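Local coordinates for probable ss-1,3-N-acetylglucosaminyltransferase (Staphylococcus aureus subsp. aureus N315, PDB 6H21), which is a probable glycosyltransferase that joins a family 2 catalytic domain of the GT-A clan to a TarS-type linker domain, at residues A161-D165 and N166-Y170; K176-K180 and S181-K185; P259-N263 and Q264-H268. All coordinates share one frame; numbering follows the deposited sequence.

Contact 1. Residues A161-D165 and N166-Y170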
# COMPACT_ATOMS: atom_id res chain seq x y z
N ALA C 161 -18.62 27.46 -24.59
CA ALA C 161 -17.87 26.33 -24.10
C ALA C 161 -18.29 25.99 -22.67
O ALA C 161 -18.92 26.80 -21.97
CB ALA C 161 -16.39 26.61 -24.18
N ASP C 162 -17.95 24.77 -22.26
CA ASP C 162 -18.23 24.23 -20.95
C ASP C 162 -16.88 24.01 -20.24
O ASP C 162 -15.93 23.51 -20.85
CB ASP C 162 -19.04 22.94 -21.09
CG ASP C 162 -19.56 22.35 -19.79
OD1 ASP C 162 -20.50 22.95 -19.22
OD2 ASP C 162 -19.04 21.28 -19.36
N ILE C 163 -16.81 24.36 -18.95
CA ILE C 163 -15.58 24.19 -18.18
C ILE C 163 -15.12 22.72 -18.27
O ILE C 163 -13.96 22.45 -18.56
CB ILE C 163 -15.75 24.69 -16.73
CG1 ILE C 163 -15.91 26.21 -16.68
CG2 ILE C 163 -14.59 24.23 -15.87
CD1 ILE C 163 -16.35 26.76 -15.36
N ILE C 164 -16.04 21.77 -18.10
CA ILE C 164 -15.70 20.37 -18.00
C ILE C 164 -15.52 19.75 -19.39
O ILE C 164 -14.47 19.15 -19.67
CB ILE C 164 -16.73 19.64 -17.12
CG1 ILE C 164 -16.56 20.07 -15.66
CG2 ILE C 164 -16.64 18.13 -17.27
CD1 ILE C 164 -17.70 19.66 -14.76
N ASP C 165 -16.50 19.90 -20.29
CA ASP C 165 -16.44 19.26 -21.60
C ASP C 165 -15.29 19.82 -22.46
O ASP C 165 -14.85 19.15 -23.37
CB ASP C 165 -17.72 19.45 -22.41
CG ASP C 165 -18.99 18.90 -21.76
OD1 ASP C 165 -18.90 18.01 -20.88
OD2 ASP C 165 -20.07 19.35 -22.18
N ASN C 166 -14.85 21.06 -22.22
CA ASN C 166 -13.86 21.70 -23.08
C ASN C 166 -12.56 21.91 -22.31
O ASN C 166 -11.68 22.68 -22.76
CB ASN C 166 -14.39 23.01 -23.65
CG ASN C 166 -15.65 22.84 -24.48
OD1 ASN C 166 -16.73 23.28 -24.08
ND2 ASN C 166 -15.51 22.22 -25.65
N SER C 167 -12.45 21.26 -21.15
CA SER C 167 -11.17 21.06 -20.47
C SER C 167 -10.54 22.40 -20.08
O SER C 167 -9.33 22.55 -20.19
CB SER C 167 -10.22 20.27 -21.35
OG SER C 167 -10.70 18.95 -21.55
N ILE C 168 -11.35 23.35 -19.59
CA ILE C 168 -10.87 24.72 -19.36
C ILE C 168 -9.96 24.75 -18.12
O ILE C 168 -9.05 25.58 -18.06
CB ILE C 168 -12.03 25.74 -19.28
CG1 ILE C 168 -12.91 25.65 -20.53
CG2 ILE C 168 -11.54 27.16 -19.06
CD1 ILE C 168 -13.96 26.74 -20.62
N PHE C 169 -10.15 23.82 -17.17
CA PHE C 169 -9.29 23.77 -15.98
C PHE C 169 -7.84 23.38 -16.33
O PHE C 169 -6.98 23.47 -15.47
CB PHE C 169 -9.81 22.80 -14.93
CG PHE C 169 -10.92 23.34 -14.07
CD1 PHE C 169 -11.16 24.70 -13.97
CD2 PHE C 169 -11.71 22.48 -13.34
CE1 PHE C 169 -12.20 25.18 -13.18
CE2 PHE C 169 -12.73 22.96 -12.53
CZ PHE C 169 -12.96 24.30 -12.43
N TYR C 170 -7.58 22.99 -17.57
CA TYR C 170 -6.23 22.66 -18.02
C TYR C 170 -5.62 23.80 -18.85
O TYR C 170 -4.60 23.62 -19.46
CB TYR C 170 -6.27 21.32 -18.78
CG TYR C 170 -6.66 20.18 -17.88
CD1 TYR C 170 -7.99 19.95 -17.57
CD2 TYR C 170 -5.70 19.39 -17.27
CE1 TYR C 170 -8.36 18.93 -16.70
CE2 TYR C 170 -6.06 18.37 -16.41
CZ TYR C 170 -7.39 18.14 -16.12
OH TYR C 170 -7.74 17.13 -15.27
O HOH W 1 -11.80 21.28 -17.20
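Ile163 lays its CG2 methyl over the centre of the Phe169 ring: CG2 is 3.7 Å from the centroid and 12° off the ring normal, a CH-pi contact. The two side chains meet obliquely; chi1 of -68° puts Ile163 CG1 beside the backbone N and leaves CG2 anti to it, directed at the ring. CG1 makes a loose apolar contact with Ile168 CD1 (4.4 Å), which also approaches Ala161 CB at 4.3 Å. Here the chain folds back through a type I beta turn from Ile164 to Ser167, in the loop joining strands 134-142 and 177-179. Ile168 N donates to Ile163 O at 2.9 Å, and water 1 links the same carbonyl to Phe169 N. At the other end, Asn166 OD1 takes a nearly straight bond from Asp162 N, 2.6 Å long with an N-H...O angle of 175°, the donor lying in the plane of the side-chain carbonyl. Asn166 N returns the grip on Asp162 O at 3.0 Å. Asp162 makes an Asx motif: its OD2 accepts from Asp165 N at 3.0 Å on the anti lone pair. Outside, Ala161 is hydrogen-bonded through its backbone to Tyr213, and Ile215 packs on Asn166.

Contact 2. Residues K176-K180 and S181-K185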
# COMPACT_ATOMS: atom_id res chain seq x y z
N LYS C 176 -5.46 35.55 -22.56
CA LYS C 176 -6.81 35.38 -23.07
C LYS C 176 -7.49 36.75 -23.12
O LYS C 176 -6.98 37.72 -22.56
CB LYS C 176 -7.60 34.46 -22.12
CG LYS C 176 -7.09 33.03 -22.01
CD LYS C 176 -7.80 32.23 -20.95
CE LYS C 176 -7.47 30.75 -20.99
NZ LYS C 176 -6.03 30.46 -20.78
N MET C 177 -8.67 36.81 -23.75
CA MET C 177 -9.43 38.06 -23.84
C MET C 177 -10.62 37.99 -22.87
O MET C 177 -11.49 37.17 -22.99
CB MET C 177 -9.90 38.29 -25.28
CG MET C 177 -10.64 39.59 -25.48
SD MET C 177 -10.97 39.98 -27.22
CE MET C 177 -9.30 40.22 -27.83
N PHE C 178 -10.62 38.90 -21.88
CA PHE C 178 -11.57 38.96 -20.78
C PHE C 178 -12.45 40.23 -20.88
O PHE C 178 -11.93 41.30 -21.03
CB PHE C 178 -10.83 39.07 -19.44
CG PHE C 178 -10.02 37.88 -19.00
CD1 PHE C 178 -8.70 37.73 -19.40
CD2 PHE C 178 -10.54 36.96 -18.12
CE1 PHE C 178 -7.94 36.66 -18.95
CE2 PHE C 178 -9.78 35.89 -17.68
CZ PHE C 178 -8.48 35.74 -18.09
N LYS C 179 -13.76 40.09 -20.71
CA LYS C 179 -14.69 41.23 -20.69
C LYS C 179 -14.46 42.04 -19.41
O LYS C 179 -14.51 41.52 -18.31
CB LYS C 179 -16.14 40.75 -20.79
CG LYS C 179 -17.16 41.88 -20.83
CD LYS C 179 -18.57 41.42 -21.13
CE LYS C 179 -18.87 41.47 -22.62
NZ LYS C 179 -20.24 41.01 -22.91
N LYS C 180 -14.22 43.34 -19.58
CA LYS C 180 -13.74 44.20 -18.51
C LYS C 180 -14.82 44.39 -17.42
O LYS C 180 -14.50 44.51 -16.23
CB LYS C 180 -13.28 45.55 -19.09
CG LYS C 180 -12.65 46.50 -18.08
CD LYS C 180 -11.33 46.00 -17.52
CE LYS C 180 -10.90 46.68 -16.24
NZ LYS C 180 -11.16 48.13 -16.22
N SER C 181 -16.10 44.43 -17.82
CA SER C 181 -17.19 44.74 -16.87
C SER C 181 -17.30 43.64 -15.80
O SER C 181 -17.65 43.90 -14.65
CB SER C 181 -18.49 44.95 -17.61
OG SER C 181 -18.84 43.78 -18.35
N VAL C 182 -16.99 42.39 -16.17
CA VAL C 182 -17.00 41.27 -15.24
C VAL C 182 -15.90 41.49 -14.18
O VAL C 182 -16.12 41.28 -12.97
CB VAL C 182 -16.81 39.93 -15.99
CG1 VAL C 182 -16.62 38.76 -15.04
CG2 VAL C 182 -17.95 39.65 -16.97
N ILE C 183 -14.73 41.92 -14.64
CA ILE C 183 -13.60 42.21 -13.76
C ILE C 183 -13.96 43.38 -12.82
O ILE C 183 -13.67 43.31 -11.63
CB ILE C 183 -12.32 42.46 -14.60
CG1 ILE C 183 -11.77 41.15 -15.18
CG2 ILE C 183 -11.25 43.19 -13.79
CD1 ILE C 183 -10.82 41.35 -16.34
N ASP C 184 -14.61 44.42 -13.36
CA ASP C 184 -14.93 45.66 -12.59
C ASP C 184 -16.02 45.40 -11.53
O ASP C 184 -15.83 45.68 -10.34
CB ASP C 184 -15.38 46.80 -13.51
CG ASP C 184 -14.30 47.27 -14.47
OD1 ASP C 184 -13.12 46.96 -14.24
OD2 ASP C 184 -14.66 47.94 -15.47
N LYS C 185 -17.16 44.85 -11.98
CA LYS C 185 -18.33 44.60 -11.15
C LYS C 185 -17.97 43.68 -9.98
O LYS C 185 -18.48 43.85 -8.89
CB LYS C 185 -19.46 43.97 -11.98
CG LYS C 185 -20.12 44.89 -13.00
CD LYS C 185 -21.03 44.13 -13.96
CE LYS C 185 -21.81 45.03 -14.89
NZ LYS C 185 -23.14 44.45 -15.20
O HOH W 2 -13.35 49.61 -16.94
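Charge pairing joins Lys180 and Asp184, one helical turn apart: Lys180 NZ lies 3.0 Å from Asp184 OD1 in a salt bridge, and the side chains cross at about a right angle. OD1 lies against both CE and NZ, across the end of the lysine chain. Bends at chi2 (67°) and chi4 direct the lysine along the outside of the helix, toward Asp184. Water 2 spans the pair, accepting from Lys180 NZ at 2.7 Å and donating to Asp184 OD2 at 2.6 Å. The same NZ also donates to Ser101 O, its strongest partner, and to Leu98 O, at the end of helix 91-100, so the salt bridge is one of several bonds. In backbone terms this is a strand running directly into a helix within the GT-A domain: strand 177-179 pairs antiparallel with 105-108 and 134-142, and Lys179 takes the N-cap position. Lys179 O receives only a weak bond from Val182 N (3.4 Å), whereas Asp184 N reaches Lys180 O at 2.9 Å with an N-H...O angle of 151°. Apolar packing completes the junction: Ile183 extends CD1 to within 3.8 Å of Phe178 CB, while the Phe178 ring makes edge-to-face contacts with Phe202 and Phe206 of helix 198-207.

Contact 3. Residues P259-N263 and Q264-H268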
# COMPACT_ATOMS: atom_id res chain seq x y z
N PRO C 259 -21.59 32.59 -7.88
CA PRO C 259 -22.97 32.97 -8.15
C PRO C 259 -23.56 32.39 -9.45
O PRO C 259 -24.76 32.37 -9.61
CB PRO C 259 -22.95 34.49 -8.26
CG PRO C 259 -21.52 34.84 -8.57
CD PRO C 259 -20.66 33.72 -8.01
N ILE C 260 -22.70 31.92 -10.36
CA ILE C 260 -23.13 31.29 -11.60
C ILE C 260 -23.46 29.82 -11.34
O ILE C 260 -24.53 29.36 -11.67
CB ILE C 260 -22.06 31.41 -12.70
CG1 ILE C 260 -21.67 32.87 -12.97
CG2 ILE C 260 -22.50 30.71 -13.97
CD1 ILE C 260 -22.79 33.76 -13.41
N TYR C 261 -22.47 29.09 -10.82
CA TYR C 261 -22.60 27.70 -10.51
C TYR C 261 -23.06 27.59 -9.05
O TYR C 261 -22.27 27.38 -8.15
CB TYR C 261 -21.29 26.96 -10.82
CG TYR C 261 -20.82 27.17 -12.23
CD1 TYR C 261 -21.32 26.41 -13.27
CD2 TYR C 261 -19.89 28.16 -12.54
CE1 TYR C 261 -20.93 26.63 -14.59
CE2 TYR C 261 -19.49 28.39 -13.85
CZ TYR C 261 -20.01 27.62 -14.88
OH TYR C 261 -19.60 27.82 -16.17
N LYS C 262 -24.37 27.75 -8.85
CA LYS C 262 -24.91 27.92 -7.50
C LYS C 262 -25.46 26.59 -6.97
O LYS C 262 -25.62 26.44 -5.77
CB LYS C 262 -25.95 29.04 -7.45
CG LYS C 262 -26.99 29.00 -8.55
CD LYS C 262 -27.68 30.32 -8.75
CE LYS C 262 -28.33 30.43 -10.11
NZ LYS C 262 -29.18 29.24 -10.35
N ASN C 263 -25.70 25.61 -7.85
CA ASN C 263 -26.12 24.29 -7.39
C ASN C 263 -24.96 23.63 -6.63
O ASN C 263 -23.81 23.57 -7.11
CB ASN C 263 -26.61 23.42 -8.54
CG ASN C 263 -27.06 22.06 -8.06
OD1 ASN C 263 -26.27 21.12 -8.06
ND2 ASN C 263 -28.31 21.95 -7.65
N GLN C 264 -25.28 23.10 -5.44
CA GLN C 264 -24.26 22.65 -4.53
C GLN C 264 -23.52 21.44 -5.12
O GLN C 264 -22.30 21.32 -5.00
CB GLN C 264 -24.90 22.38 -3.17
CG GLN C 264 -23.88 22.27 -2.05
CD GLN C 264 -22.98 23.48 -1.90
OE1 GLN C 264 -23.29 24.60 -2.34
NE2 GLN C 264 -21.85 23.25 -1.26
N GLU C 265 -24.27 20.56 -5.80
CA GLU C 265 -23.69 19.35 -6.39
C GLU C 265 -22.78 19.73 -7.57
O GLU C 265 -21.76 19.08 -7.79
CB GLU C 265 -24.79 18.39 -6.83
CG GLU C 265 -24.28 16.98 -7.06
CD GLU C 265 -23.64 16.35 -5.83
OE1 GLU C 265 -24.12 16.60 -4.71
OE2 GLU C 265 -22.67 15.60 -5.99
N LYS C 266 -23.19 20.75 -8.32
CA LYS C 266 -22.40 21.34 -9.41
C LYS C 266 -21.07 21.89 -8.87
O LYS C 266 -20.02 21.74 -9.52
CB LYS C 266 -23.21 22.42 -10.13
CG LYS C 266 -22.57 23.00 -11.39
CD LYS C 266 -22.17 21.97 -12.45
CE LYS C 266 -21.39 22.59 -13.59
NZ LYS C 266 -21.01 21.60 -14.61
N ARG C 267 -21.11 22.54 -7.70
CA ARG C 267 -19.86 23.02 -7.05
C ARG C 267 -18.94 21.85 -6.67
O ARG C 267 -17.70 21.91 -6.89
CB ARG C 267 -20.23 23.90 -5.85
CG ARG C 267 -20.89 25.21 -6.23
CD ARG C 267 -21.57 25.87 -5.05
NE ARG C 267 -22.03 27.21 -5.35
CZ ARG C 267 -22.63 27.99 -4.46
NH1 ARG C 267 -22.91 27.51 -3.25
NH2 ARG C 267 -22.94 29.23 -4.77
N HIS C 268 -19.52 20.79 -6.09
CA HIS C 268 -18.78 19.56 -5.76
C HIS C 268 -18.10 19.01 -7.02
O HIS C 268 -16.96 18.58 -6.97
CB HIS C 268 -19.70 18.48 -5.16
CG HIS C 268 -20.26 18.81 -3.82
ND1 HIS C 268 -19.55 19.51 -2.86
CD2 HIS C 268 -21.46 18.50 -3.26
CE1 HIS C 268 -20.30 19.65 -1.78
NE2 HIS C 268 -21.47 19.02 -1.99
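With chi1 at -179°, Asn263 carries its amide away from its own backbone N and round to the start of helix 264-281, while Arg267 turns CG to the side of its backbone N (chi1 -68°) and then runs extended to NE, back along the preceding loop. Asn263 is at the N-cap, and its torsion lets the side chain make the capping bonds: Asn263 OD1 accepts from Lys266 N at 3.1 Å, in the carbonyl plane on a lone pair, and takes a weak bond from Glu265 N. The first regular helical bond follows, from Arg267 N to Asn263 O at 2.9 Å. Through its extended chain Arg267 brings NE to Tyr261 O, 2.8 Å away; the oxygen uses a lone pair in its carbonyl plane but stands 23° out of the guanidinium plane. The Lys262 carbonyl oxygen lies over the centre of that group, 3.6 Å from Arg267 CZ. NH1 reaches Gln264 OE1 at 3.1 Å, and NH2 is bonded to Ser258 O. Lys266, bent at chi2, passes obliquely by the tyrosine, with CE 3.8 Å from Tyr261 CD1. The polar ends of both lead elsewhere, Lys266 NZ to Gln269 and Tyr261 OH to Tyr213. The site lies at the protein surface, where the linker domain passes from helix 242-256 to the next helix. Chemically, the cap satisfies amide hydrogens that lack an earlier helical carbonyl, and the guanidinium, with each nitrogen bonded to a different oxygen, is restrained in its rotation and ties the helix start (Gln264) to two carbonyls of the preceding loop (Tyr261 and Ser258).

In the fold
Contacts 1 and 3 touch directly although one belongs to the family 2 glycosyltransferase part of the chain and the other to the TarS-type linker: Ile163 CD1 lies 3.5 Å from Tyr261 OH, and Ile164 CD1 lies 3.8 Å from Lys266 NZ, so the loop of contact 1 packs against the loop before helix 264-281 (Tyr261) and its first turn (Lys266). The centres of contacts 1 and 3 are 15 Å apart. Contact 2 touches neither, its nearest atoms being about 6 Å from contact 1 and about 8 Å from contact 3. Helix 198-207 nevertheless connects contacts 1 and 2, packing on Ile168 and Phe169 as well as on Phe178 and Ile183. Bound uridine-diphosphate-N-acetylglucosamine is about 10 Å from the Phe178 side chain and about 14 Å from that of Ile168.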